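Local coordinates for peptidoglycan synthetase penicillin-binding protein 3 (Bifidobacterium adolescentis, PDB 4YE5) that probably binds penicillin and, as a member of the transpeptidase family, is thought to cross-link peptidoglycan during cell-wall synthesis, at residues Ala171-Glu174 / Gln175-Lys179; Ile418-Lys421 / Gly422-Lys425. All blocks are in the same frame, centred on the assembly; numbering follows the deposited sequence.

Interaction 1 (Ala171-Glu174 / Gln175-Lys179)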
# COMPACT_ATOMS: atom_id res chain seq x y z
N ALA A 171 -11.18 -0.97 -1.95
CA ALA A 171 -10.22 -1.10 -0.84
C ALA A 171 -8.82 -1.13 -1.41
O ALA A 171 -8.65 -1.41 -2.60
CB ALA A 171 -10.48 -2.39 -0.04
N GLY A 172 -7.83 -0.84 -0.56
CA GLY A 172 -6.43 -1.01 -0.91
C GLY A 172 -5.99 -0.20 -2.11
O GLY A 172 -6.52 0.87 -2.38
N ILE A 173 -4.99 -0.72 -2.81
CA ILE A 173 -4.45 -0.05 -3.98
C ILE A 173 -5.50 0.12 -5.11
O ILE A 173 -5.50 1.12 -5.83
CB ILE A 173 -3.22 -0.83 -4.47
CG1 ILE A 173 -2.10 -0.69 -3.41
CG2 ILE A 173 -2.73 -0.29 -5.82
CD1 ILE A 173 -0.97 -1.60 -3.63
N GLU A 174 -6.42 -0.84 -5.22
CA GLU A 174 -7.51 -0.75 -6.22
C GLU A 174 -8.28 0.54 -6.05
O GLU A 174 -8.65 1.20 -7.01
CB GLU A 174 -8.47 -1.95 -6.09
CG GLU A 174 -7.84 -3.30 -6.41
CD GLU A 174 -7.81 -3.61 -7.91
OE1 GLU A 174 -7.96 -2.69 -8.73
OE2 GLU A 174 -7.63 -4.80 -8.26
N GLN A 175 -8.51 0.92 -4.79
CA GLN A 175 -9.25 2.13 -4.50
C GLN A 175 -8.37 3.36 -4.69
O GLN A 175 -8.76 4.32 -5.34
CB GLN A 175 -9.78 2.09 -3.07
CG GLN A 175 -10.33 3.43 -2.57
CD GLN A 175 -10.86 3.33 -1.15
OE1 GLN A 175 -11.09 2.24 -0.64
NE2 GLN A 175 -11.04 4.48 -0.49
N MSE A 176 -7.17 3.32 -4.12
CA MSE A 176 -6.28 4.48 -4.21
C MSE A 176 -5.95 4.86 -5.65
O MSE A 176 -5.87 6.04 -5.97
CB MSE A 176 -4.97 4.20 -3.49
CG MSE A 176 -4.06 5.38 -3.48
SE MSE A 176 -2.53 4.96 -2.37
CE MSE A 176 -1.52 4.09 -3.73
N GLU A 177 -5.72 3.86 -6.48
CA GLU A 177 -5.32 4.10 -7.87
C GLU A 177 -6.51 3.94 -8.83
O GLU A 177 -6.32 3.73 -10.02
CB GLU A 177 -4.22 3.11 -8.26
CG GLU A 177 -2.92 3.37 -7.48
CD GLU A 177 -2.43 4.76 -7.74
OE1 GLU A 177 -2.17 5.09 -8.92
OE2 GLU A 177 -2.36 5.55 -6.76
N ASN A 178 -7.72 4.03 -8.30
CA ASN A 178 -8.92 3.73 -9.08
C ASN A 178 -9.06 4.59 -10.32
O ASN A 178 -9.41 4.08 -11.39
CB ASN A 178 -10.18 3.82 -8.21
CG ASN A 178 -11.41 3.19 -8.88
OD1 ASN A 178 -11.40 2.02 -9.25
ND2 ASN A 178 -12.47 3.98 -9.02
N LYS A 179 -8.78 5.88 -10.20
CA LYS A 179 -8.94 6.80 -11.32
C LYS A 179 -8.07 6.35 -12.48
O LYS A 179 -8.55 6.14 -13.59
CB LYS A 179 -8.61 8.24 -10.91
CG LYS A 179 -9.01 9.29 -11.96
CD LYS A 179 -8.95 10.70 -11.35
CE LYS A 179 -8.91 11.80 -12.40
NZ LYS A 179 -10.14 11.81 -13.25
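Q175 lays its extended side chain beside A171, and its backbone N bonds to A171 O at 3.2 Å. The donor stands well above the plane of that carbonyl, 60° out of it. The same N-H makes a second, weak bond to G172 O. The CB of Q175 lies 3.5 Å from A171 N. CG is anti to the backbone N (chi1 168°), which carries the chain back alongside A171.

G172 O also takes the amide of M176, N to O 3.1 Å. This bond is nearly straight and lies in the carbonyl plane. I173 O accepts the N of E177 at 2.8 Å, one residue further on. The side chains of this pair meet as well, with I173 CG2 4.0 Å from E177 CG. I173 is buried and also packs on I35 and L217.

E174 turns its side chain away from the following turn. The chain bends at chi2 (-83°), and its carboxylate is gripped by salt bridges to R32 and R148 and a hydrogen bond from Y150. These partners probably keep the buried acid ionised. N178 rests its CB against E174 O at 3.3 Å, while its OD1 accepts from G169 N and R32.

This is a short helix of successive i to i+4 bonds following strand 169-171. E177 is the first residue to depart from helical backbone angles and is also the N-cap of helix 178-182. One residue thus ends the first helix and opens the next, within the PBP dimerisation region.

Interaction 2 (Ile418-Lys421 / Gly422-Lys425); sequences IANK and GVKK
N420 and V423 face each other across a tight turn, their side chains set at a slant. The amide of N420 reaches over with its ND2, which lies 4.0 Å from V423 CB. With chi1 at -162°, CG points opposite the backbone N and beside the carbonyl carbon, which brings the amide towards V423. ND2 also comes within 3.5 Å of V423 O. V423 places its CB 3.6 Å from N420 O, and its CG1 branch lies by the same amide nitrogen.

The backbone closes the turn with one bond, V423 N to N420 O, at 3.2 Å. The donor sits 56° out of the carbonyl plane. K421 and G422 form the corners, both with positive phi, as a type I' turn requires. The extended side chain of K421 leads away and touches E455. K425 only brushes N420 ND2 with its CG, and its NZ bonds to Q251 O.

The turn takes helix 408-419 into strand 423-424, which pairs with strand 450-451. Within 418-425, one backbone bond and van der Waals contacts cross it. R451 and V452 also hold it from outside. Its shape probably owes more to backbone conformation than to side-chain polarity.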
# COMPACT_ATOMS: atom_id res chain seq x y z
N ILE A 418 17.96 9.11 9.90
CA ILE A 418 19.30 8.84 10.42
C ILE A 418 20.16 8.05 9.42
O ILE A 418 21.38 8.19 9.36
CB ILE A 418 19.25 8.02 11.75
CG1 ILE A 418 18.26 8.63 12.75
CG2 ILE A 418 20.62 7.85 12.34
CD1 ILE A 418 18.47 10.12 13.02
N ALA A 419 19.51 7.17 8.68
CA ALA A 419 20.20 6.35 7.66
C ALA A 419 20.57 7.14 6.43
O ALA A 419 21.52 6.79 5.71
CB ALA A 419 19.28 5.16 7.25
N ASN A 420 19.80 8.19 6.15
CA ASN A 420 19.92 8.93 4.90
C ASN A 420 20.56 10.31 5.10
O ASN A 420 20.14 11.30 4.50
CB ASN A 420 18.53 9.06 4.24
CG ASN A 420 18.62 9.43 2.78
OD1 ASN A 420 19.54 9.02 2.09
ND2 ASN A 420 17.66 10.22 2.29
N LYS A 421 21.55 10.37 5.99
CA LYS A 421 22.36 11.58 6.16
C LYS A 421 21.56 12.79 6.66
O LYS A 421 21.94 13.93 6.39
CB LYS A 421 23.11 11.93 4.87
CG LYS A 421 24.12 10.85 4.45
CD LYS A 421 24.62 11.06 3.04
CE LYS A 421 25.86 10.21 2.78
NZ LYS A 421 26.32 10.38 1.38
N GLY A 422 20.45 12.53 7.35
CA GLY A 422 19.69 13.61 7.98
C GLY A 422 18.56 14.16 7.12
O GLY A 422 17.92 15.15 7.49
N VAL A 423 18.33 13.52 5.97
CA VAL A 423 17.35 13.99 5.00
C VAL A 423 16.12 13.07 5.05
O VAL A 423 16.24 11.84 5.07
CB VAL A 423 17.93 14.03 3.57
CG1 VAL A 423 16.84 14.31 2.53
CG2 VAL A 423 19.06 15.08 3.47
N LYS A 424 14.94 13.67 5.11
CA LYS A 424 13.70 12.89 5.03
C LYS A 424 13.07 13.05 3.65
O LYS A 424 12.79 14.17 3.21
CB LYS A 424 12.69 13.34 6.10
CG LYS A 424 11.39 12.50 6.10
CD LYS A 424 10.58 12.67 7.39
CE LYS A 424 9.90 14.02 7.45
NZ LYS A 424 8.85 14.17 6.42
N LYS A 425 12.86 11.92 2.97
CA LYS A 425 12.12 11.92 1.72
C LYS A 425 10.67 11.52 1.89
O LYS A 425 10.33 10.78 2.81
CB LYS A 425 12.78 10.97 0.72
CG LYS A 425 14.05 11.53 0.09
CD LYS A 425 14.42 10.72 -1.13
CE LYS A 425 15.56 11.35 -1.88
NZ LYS A 425 16.08 10.40 -2.88

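Interactions 1 and 2 are both local, but they serve different parts of the chain. Their centres lie 29 Å apart and their nearest atoms about 15 Å apart, so they do not touch. Residues 171-179 are partly buried near the middle of the chain, in the dimerisation region. Residues 418-425 form a surface contact in the transpeptidase region. Interaction 1 is one short helix held by successive backbone bonds, ending at the cap of the next, beside a buried acid held by arginines. Interaction 2 links a helix end to a strand through one turn bond. There K421 leads away from the turn and K425 reaches Q251. No secondary-structure element is shared.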